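Local coordinates for protein precorrin-2 dehydrogenase (PDB 3DFZ) that catalyses the NAD+-dependent dehydrogenation of precorrin-2 to sirohydrochlorin, a precursor of both siroheme and anaerobically made adenosylcobalamin, at residues 133-144 and 158-169. Numbering follows the deposited sequence.
Sequences AQFSRGRLSLAI and KEDLSSNYDESY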
ATOM      1  N   ALA B 133      -5.058   4.471  -5.943  1.00 13.47           N
ATOM      2  CA  ALA B 133      -6.515   4.611  -6.038  1.00 13.77           C
ATOM      3  C   ALA B 133      -7.096   3.508  -5.179  1.00 13.52           C
ATOM      4  O   ALA B 133      -6.475   2.451  -5.008  1.00 13.33           O
ATOM      5  CB  ALA B 133      -7.017   4.498  -7.503  1.00 13.59           C
ATOM      6  N   GLN B 134      -8.252   3.761  -4.585  1.00 13.86           N
ATOM      7  CA  GLN B 134      -8.873   2.755  -3.744  1.00 13.82           C
ATOM      8  C   GLN B 134     -10.348   2.814  -3.946  1.00 14.11           C
ATOM      9  O   GLN B 134     -10.905   3.884  -4.184  1.00 14.63           O
ATOM     10  CB  GLN B 134      -8.583   3.034  -2.260  1.00 14.13           C
ATOM     11  CG  GLN B 134      -7.132   2.865  -1.840  1.00 14.64           C
ATOM     12  CD  GLN B 134      -6.797   3.671  -0.614  1.00 16.30           C
ATOM     13  OE1 GLN B 134      -7.370   3.450   0.464  1.00 16.70           O
ATOM     14  NE2 GLN B 134      -5.861   4.619  -0.762  1.00 16.23           N
ATOM     15  N   PHE B 135     -10.995   1.662  -3.843  1.00 14.10           N
ATOM     16  CA  PHE B 135     -12.437   1.645  -3.596  1.00 14.37           C
ATOM     17  C   PHE B 135     -12.706   0.556  -2.611  1.00 14.04           C
ATOM     18  O   PHE B 135     -11.887  -0.337  -2.396  1.00 13.78           O
ATOM     19  CB  PHE B 135     -13.305   1.507  -4.875  1.00 14.57           C
ATOM     20  CG  PHE B 135     -13.308   0.115  -5.471  1.00 14.69           C
ATOM     21  CD1 PHE B 135     -14.295  -0.812  -5.121  1.00 15.14           C
ATOM     22  CD2 PHE B 135     -12.311  -0.275  -6.350  1.00 13.51           C
ATOM     23  CE1 PHE B 135     -14.281  -2.116  -5.644  1.00 14.11           C
ATOM     24  CE2 PHE B 135     -12.301  -1.557  -6.877  1.00 13.77           C
ATOM     25  CZ  PHE B 135     -13.287  -2.483  -6.517  1.00 13.40           C
ATOM     26  N   SER B 136     -13.870   0.647  -2.003  1.00 14.34           N
ATOM     27  CA  SER B 136     -14.244  -0.233  -0.939  1.00 14.39           C
ATOM     28  C   SER B 136     -15.574  -0.849  -1.340  1.00 14.41           C
ATOM     29  O   SER B 136     -16.371  -0.204  -2.021  1.00 14.66           O
ATOM     30  CB  SER B 136     -14.373   0.590   0.347  1.00 14.46           C
ATOM     31  OG  SER B 136     -14.137  -0.211   1.497  1.00 16.19           O
ATOM     32  N   ARG B 137     -15.791  -2.103  -0.963  1.00 14.17           N
ATOM     33  CA  ARG B 137     -17.159  -2.670  -0.882  1.00 14.53           C
ATOM     34  C   ARG B 137     -17.369  -3.178   0.530  1.00 14.44           C
ATOM     35  O   ARG B 137     -17.028  -4.306   0.847  1.00 14.24           O
ATOM     36  CB  ARG B 137     -17.391  -3.808  -1.904  1.00 14.43           C
ATOM     37  CG  ARG B 137     -17.331  -3.373  -3.355  1.00 14.41           C
ATOM     38  CD  ARG B 137     -18.423  -2.346  -3.723  1.00 14.95           C
ATOM     39  NE  ARG B 137     -18.375  -2.093  -5.156  1.00 15.04           N
ATOM     40  CZ  ARG B 137     -18.993  -1.103  -5.775  1.00 16.34           C
ATOM     41  NH1 ARG B 137     -19.711  -0.219  -5.081  1.00 18.08           N
ATOM     42  NH2 ARG B 137     -18.891  -0.993  -7.094  1.00 16.03           N
ATOM     43  N   GLY B 138     -17.891  -2.317   1.392  1.00 14.92           N
ATOM     44  CA  GLY B 138     -17.980  -2.617   2.820  1.00 15.01           C
ATOM     45  C   GLY B 138     -16.578  -2.747   3.355  1.00 14.75           C
ATOM     46  O   GLY B 138     -15.735  -1.862   3.151  1.00 14.75           O
ATOM     47  N   ARG B 139     -16.309  -3.879   3.986  1.00 14.76           N
ATOM     48  CA  ARG B 139     -14.977  -4.189   4.476  1.00 14.36           C
ATOM     49  C   ARG B 139     -13.965  -4.548   3.366  1.00 13.87           C
ATOM     50  O   ARG B 139     -12.761  -4.544   3.601  1.00 13.76           O
ATOM     51  CB  ARG B 139     -15.057  -5.287   5.530  1.00 14.47           C
ATOM     52  CG  ARG B 139     -15.921  -4.887   6.732  1.00 15.38           C
ATOM     53  CD  ARG B 139     -16.144  -6.014   7.745  1.00 15.75           C
ATOM     54  NE  ARG B 139     -16.914  -5.519   8.889  1.00 16.99           N
ATOM     55  CZ  ARG B 139     -18.246  -5.426   8.914  1.00 17.54           C
ATOM     56  NH1 ARG B 139     -18.960  -5.810   7.856  1.00 17.35           N
ATOM     57  NH2 ARG B 139     -18.869  -4.948   9.993  1.00 17.21           N
ATOM     58  N   LEU B 140     -14.431  -4.844   2.157  1.00 13.55           N
ATOM     59  CA  LEU B 140     -13.480  -5.203   1.113  1.00 12.90           C
ATOM     60  C   LEU B 140     -12.864  -3.919   0.652  1.00 12.59           C
ATOM     61  O   LEU B 140     -13.566  -2.953   0.341  1.00 12.76           O
ATOM     62  CB  LEU B 140     -14.119  -5.947  -0.090  1.00 12.69           C
ATOM     63  CG  LEU B 140     -13.263  -6.175  -1.356  1.00 11.94           C
ATOM     64  CD1 LEU B 140     -12.074  -7.126  -1.123  1.00 10.58           C
ATOM     65  CD2 LEU B 140     -14.097  -6.722  -2.549  1.00 11.77           C
ATOM     66  N   SER B 141     -11.553  -3.941   0.551  1.00 12.14           N
ATOM     67  CA  SER B 141     -10.856  -2.819   0.041  1.00 12.44           C
ATOM     68  C   SER B 141      -9.866  -3.256  -1.041  1.00 12.05           C
ATOM     69  O   SER B 141      -9.142  -4.207  -0.866  1.00 11.95           O
ATOM     70  CB  SER B 141     -10.147  -2.111   1.212  1.00 12.49           C
ATOM     71  OG  SER B 141      -9.423  -1.026   0.727  1.00 13.56           O
ATOM     72  N   LEU B 142      -9.858  -2.536  -2.154  1.00 12.30           N
ATOM     73  CA  LEU B 142      -8.896  -2.726  -3.239  1.00 12.10           C
ATOM     74  C   LEU B 142      -8.080  -1.444  -3.445  1.00 11.97           C
ATOM     75  O   LEU B 142      -8.623  -0.350  -3.497  1.00 12.05           O
ATOM     76  CB  LEU B 142      -9.623  -3.126  -4.563  1.00 12.17           C
ATOM     77  CG  LEU B 142     -10.296  -4.511  -4.499  1.00 12.34           C
ATOM     78  CD1 LEU B 142     -11.027  -4.879  -5.782  1.00 12.59           C
ATOM     79  CD2 LEU B 142      -9.283  -5.594  -4.174  1.00 11.25           C
ATOM     80  N   ALA B 143      -6.774  -1.603  -3.575  1.00 11.66           N
ATOM     81  CA  ALA B 143      -5.898  -0.492  -3.882  1.00 11.73           C
ATOM     82  C   ALA B 143      -5.192  -0.754  -5.212  1.00 11.43           C
ATOM     83  O   ALA B 143      -4.684  -1.837  -5.441  1.00 11.44           O
ATOM     84  CB  ALA B 143      -4.894  -0.297  -2.747  1.00 11.86           C
ATOM     85  N   ILE B 144      -5.159   0.246  -6.080  1.00 11.61           N
ATOM     86  CA  ILE B 144      -4.582   0.123  -7.406  1.00 11.55           C
ATOM     87  C   ILE B 144      -3.552   1.211  -7.647  1.00 11.99           C
ATOM     88  O   ILE B 144      -3.834   2.384  -7.411  1.00 12.75           O
ATOM     89  CB  ILE B 144      -5.657   0.316  -8.513  1.00 11.70           C
ATOM     90  CG1 ILE B 144      -6.874  -0.590  -8.284  1.00 11.32           C
ATOM     91  CG2 ILE B 144      -5.011   0.150  -9.935  1.00 10.82           C
ATOM     92  CD1 ILE B 144      -8.100   0.058  -7.642  1.00 12.41           C
ATOM     93  N   LYS B 158      -9.653   0.813 -11.914  1.00  8.45           N
ATOM     94  CA  LYS B 158     -10.550   1.010 -10.775  1.00  8.85           C
ATOM     95  C   LYS B 158     -12.027   0.921 -11.168  1.00 10.65           C
ATOM     96  O   LYS B 158     -12.828   0.307 -10.441  1.00 10.82           O
ATOM     97  CB  LYS B 158     -10.285   2.366 -10.141  1.00 10.08           C
ATOM     98  CG  LYS B 158     -11.058   2.642  -8.827  1.00 11.65           C
ATOM     99  CD  LYS B 158     -11.087   4.161  -8.535  1.00 14.27           C
ATOM    100  CE  LYS B 158     -12.003   4.457  -7.389  1.00 18.01           C
ATOM    101  NZ  LYS B 158     -11.677   5.727  -6.639  1.00 21.91           N
ATOM    102  N   GLU B 159     -12.379   1.537 -12.303  1.00 12.80           N
ATOM    103  CA  GLU B 159     -13.685   1.351 -12.942  1.00 15.41           C
ATOM    104  C   GLU B 159     -13.951  -0.102 -13.389  1.00 15.27           C
ATOM    105  O   GLU B 159     -15.073  -0.616 -13.207  1.00 16.39           O
ATOM    106  CB  GLU B 159     -13.830   2.266 -14.158  1.00 18.52           C
ATOM    107  CG  GLU B 159     -13.913   3.726 -13.813  1.00 21.25           C
ATOM    108  CD  GLU B 159     -13.887   4.624 -15.025  1.00 25.72           C
ATOM    109  OE1 GLU B 159     -13.550   4.152 -16.148  1.00 26.70           O
ATOM    110  OE2 GLU B 159     -14.226   5.811 -14.836  1.00 29.31           O
ATOM    111  N   ASP B 160     -12.948  -0.750 -13.983  1.00 14.50           N
ATOM    112  CA  ASP B 160     -13.099  -2.152 -14.390  1.00 15.36           C
ATOM    113  C   ASP B 160     -13.296  -3.061 -13.152  1.00 13.18           C
ATOM    114  O   ASP B 160     -14.190  -3.906 -13.133  1.00 14.30           O
ATOM    115  CB  ASP B 160     -11.977  -2.623 -15.354  1.00 16.62           C
ATOM    116  CG  ASP B 160     -11.822  -1.716 -16.642  1.00 21.06           C
ATOM    117  OD1 ASP B 160     -12.727  -0.915 -17.021  1.00 23.00           O
ATOM    118  OD2 ASP B 160     -10.746  -1.785 -17.299  1.00 23.87           O
ATOM    119  N   LEU B 161     -12.542  -2.822 -12.081  1.00 10.99           N
ATOM    120  CA  LEU B 161     -12.701  -3.574 -10.827  1.00  9.66           C
ATOM    121  C   LEU B 161     -13.993  -3.268 -10.075  1.00 10.33           C
ATOM    122  O   LEU B 161     -14.565  -4.134  -9.409  1.00 10.36           O
ATOM    123  CB  LEU B 161     -11.519  -3.307  -9.897  1.00  8.48           C
ATOM    124  CG  LEU B 161     -10.079  -3.586 -10.321  1.00  8.96           C
ATOM    125  CD1 LEU B 161      -9.131  -2.819  -9.434  1.00  9.06           C
ATOM    126  CD2 LEU B 161      -9.756  -5.045 -10.254  1.00 10.04           C
ATOM    127  N   SER B 162     -14.427  -2.015 -10.142  1.00 11.52           N
ATOM    128  CA  SER B 162     -15.732  -1.602  -9.615  1.00 13.46           C
ATOM    129  C   SER B 162     -16.880  -2.372 -10.249  1.00 14.90           C
ATOM    130  O   SER B 162     -17.799  -2.805  -9.543  1.00 15.79           O
ATOM    131  CB  SER B 162     -15.958  -0.116  -9.873  1.00 15.51           C
ATOM    132  OG  SER B 162     -15.452   0.654  -8.812  1.00 16.11           O
ATOM    133  N   SER B 163     -16.820  -2.500 -11.576  1.00 15.78           N
ATOM    134  CA  SER B 163     -17.720  -3.327 -12.391  1.00 18.02           C
ATOM    135  C   SER B 163     -17.799  -4.772 -11.868  1.00 17.22           C
ATOM    136  O   SER B 163     -18.878  -5.213 -11.451  1.00 18.62           O
ATOM    137  CB  SER B 163     -17.229  -3.286 -13.843  1.00 19.86           C
ATOM    138  OG  SER B 163     -18.118  -3.871 -14.779  1.00 24.42           O
ATOM    139  N   ASN B 164     -16.659  -5.482 -11.844  1.00 15.21           N
ATOM    140  CA  ASN B 164     -16.578  -6.884 -11.379  1.00 14.86           C
ATOM    141  C   ASN B 164     -16.909  -7.187  -9.929  1.00 13.39           C
ATOM    142  O   ASN B 164     -17.444  -8.256  -9.605  1.00 14.07           O
ATOM    143  CB  ASN B 164     -15.229  -7.490 -11.716  1.00 14.63           C
ATOM    144  CG  ASN B 164     -15.041  -7.664 -13.216  1.00 18.57           C
ATOM    145  OD1 ASN B 164     -15.963  -8.113 -13.929  1.00 22.18           O
ATOM    146  ND2 ASN B 164     -13.847  -7.324 -13.707  1.00 18.45           N
ATOM    147  N   TYR B 165     -16.564  -6.248  -9.056  1.00 13.02           N
ATOM    148  CA  TYR B 165     -16.847  -6.362  -7.647  1.00 12.24           C
ATOM    149  C   TYR B 165     -17.847  -5.242  -7.341  1.00 12.76           C
ATOM    150  O   TYR B 165     -17.466  -4.078  -7.129  1.00 13.36           O
ATOM    151  CB  TYR B 165     -15.547  -6.229  -6.842  1.00 12.82           C
ATOM    152  CG  TYR B 165     -14.525  -7.312  -7.203  1.00 11.90           C
ATOM    153  CD1 TYR B 165     -13.612  -7.127  -8.236  1.00 11.56           C
ATOM    154  CD2 TYR B 165     -14.490  -8.510  -6.522  1.00 10.86           C
ATOM    155  CE1 TYR B 165     -12.704  -8.120  -8.569  1.00 11.90           C
ATOM    156  CE2 TYR B 165     -13.589  -9.514  -6.870  1.00 10.16           C
ATOM    157  CZ  TYR B 165     -12.707  -9.316  -7.881  1.00 10.59           C
ATOM    158  OH  TYR B 165     -11.801 -10.316  -8.210  1.00 10.88           O
ATOM    159  N   ASP B 166     -19.137  -5.586  -7.379  1.00 12.31           N
ATOM    160  CA  ASP B 166     -20.184  -4.608  -7.099  1.00 12.63           C
ATOM    161  C   ASP B 166     -20.656  -4.710  -5.646  1.00 12.59           C
ATOM    162  O   ASP B 166     -19.961  -5.315  -4.793  1.00 12.16           O
ATOM    163  CB  ASP B 166     -21.323  -4.663  -8.121  1.00 12.58           C
ATOM    164  CG  ASP B 166     -22.274  -5.881  -7.942  1.00 11.90           C
ATOM    165  OD1 ASP B 166     -22.106  -6.734  -7.030  1.00 10.33           O
ATOM    166  OD2 ASP B 166     -23.242  -5.952  -8.738  1.00 12.42           O
ATOM    167  N   GLU B 167     -21.820  -4.114  -5.382  1.00 12.94           N
ATOM    168  CA  GLU B 167     -22.400  -4.028  -4.039  1.00 13.13           C
ATOM    169  C   GLU B 167     -22.721  -5.362  -3.384  1.00 12.29           C
ATOM    170  O   GLU B 167     -22.946  -5.390  -2.184  1.00 12.62           O
ATOM    171  CB  GLU B 167     -23.671  -3.166  -4.049  1.00 13.89           C
ATOM    172  CG  GLU B 167     -23.427  -1.687  -4.347  1.00 15.38           C
ATOM    173  CD  GLU B 167     -23.408  -1.384  -5.833  1.00 16.79           C
ATOM    174  OE1 GLU B 167     -23.352  -2.332  -6.660  1.00 16.37           O
ATOM    175  OE2 GLU B 167     -23.458  -0.182  -6.179  1.00 18.55           O
ATOM    176  N   SER B 168     -22.746  -6.455  -4.150  1.00 11.41           N
ATOM    177  CA  SER B 168     -22.832  -7.786  -3.555  1.00 10.76           C
ATOM    178  C   SER B 168     -21.684  -8.046  -2.595  1.00 10.64           C
ATOM    179  O   SER B 168     -21.884  -8.725  -1.602  1.00 10.80           O
ATOM    180  CB  SER B 168     -22.867  -8.901  -4.613  1.00 10.09           C
ATOM    181  OG  SER B 168     -21.660  -8.948  -5.351  1.00  9.63           O
ATOM    182  N   TYR B 169     -20.491  -7.518  -2.874  1.00 10.83           N
ATOM    183  CA  TYR B 169     -19.354  -7.721  -1.954  1.00 11.20           C
ATOM    184  C   TYR B 169     -19.517  -6.933  -0.633  1.00 11.75           C
ATOM    185  O   TYR B 169     -18.977  -7.313   0.401  1.00 11.93           O
ATOM    186  CB  TYR B 169     -18.028  -7.422  -2.649  1.00 11.16           C
ATOM    187  CG  TYR B 169     -17.646  -8.511  -3.633  1.00 10.92           C
ATOM    188  CD1 TYR B 169     -16.807  -9.552  -3.247  1.00  9.77           C
ATOM    189  CD2 TYR B 169     -18.168  -8.530  -4.931  1.00  9.69           C
ATOM    190  CE1 TYR B 169     -16.484 -10.573  -4.121  1.00 10.03           C
ATOM    191  CE2 TYR B 169     -17.831  -9.545  -5.821  1.00 10.24           C
ATOM    192  CZ  TYR B 169     -16.993 -10.562  -5.404  1.00  9.85           C
ATOM    193  OH  TYR B 169     -16.622 -11.560  -6.269  1.00 10.72           O
TER
HETATM  194  O   HOH W   1      -9.381   6.670  -5.304  1.00 32.88           O
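R137, near the tip of a β-hairpin closed by a type II' turn from R137 to L140, lays its guanidinium edge against the C-terminal end of helix 158-164. Its NE donates to Y165 O at 2.9 Å (N-H...O 157°) and its NH2 to S162 O at 3.2 Å; both oxygens lie close to the guanidinium plane, so the two bonds fix the group's rotation. The bend at chi2 turns the chain along the 165-166 backbone to reach them. Over one face sits E167 N, while E167 OE2 makes only a long salt bridge, 3.9 Å from NH1 and well out of plane.

Further along the hairpin, F135 carries S162 OG over the centre of one ring face, and its CE2 meets L161 CB at 3.6 Å. K158 slides past this ring, extended beyond CG, and NZ donates to Q134 O at 3.2 Å from above the carbonyl plane; a water accepts from both K158 NZ and Q134 N, joining the same two residues a second time. On the other strand, I144 and L161 reach toward each other tip to tip, with I144 CG1 only 3.4 Å from L161 CD1, tighter than usual van der Waals contact, and L140 CD2 packs beside Y169.

The helix axis runs 10° from strand 133-137 and 158° from strand 140-144, covering one side of the hairpin. Residues 141-144 pair antiparallel with a strand of the second subunit, extending the sheet across the dimer. Next to the R137 contact, the turn into helix 168-184 is capped by D166 OD1, which accepts from S168 N at 3.0 Å and S168 OG at 2.8 Å.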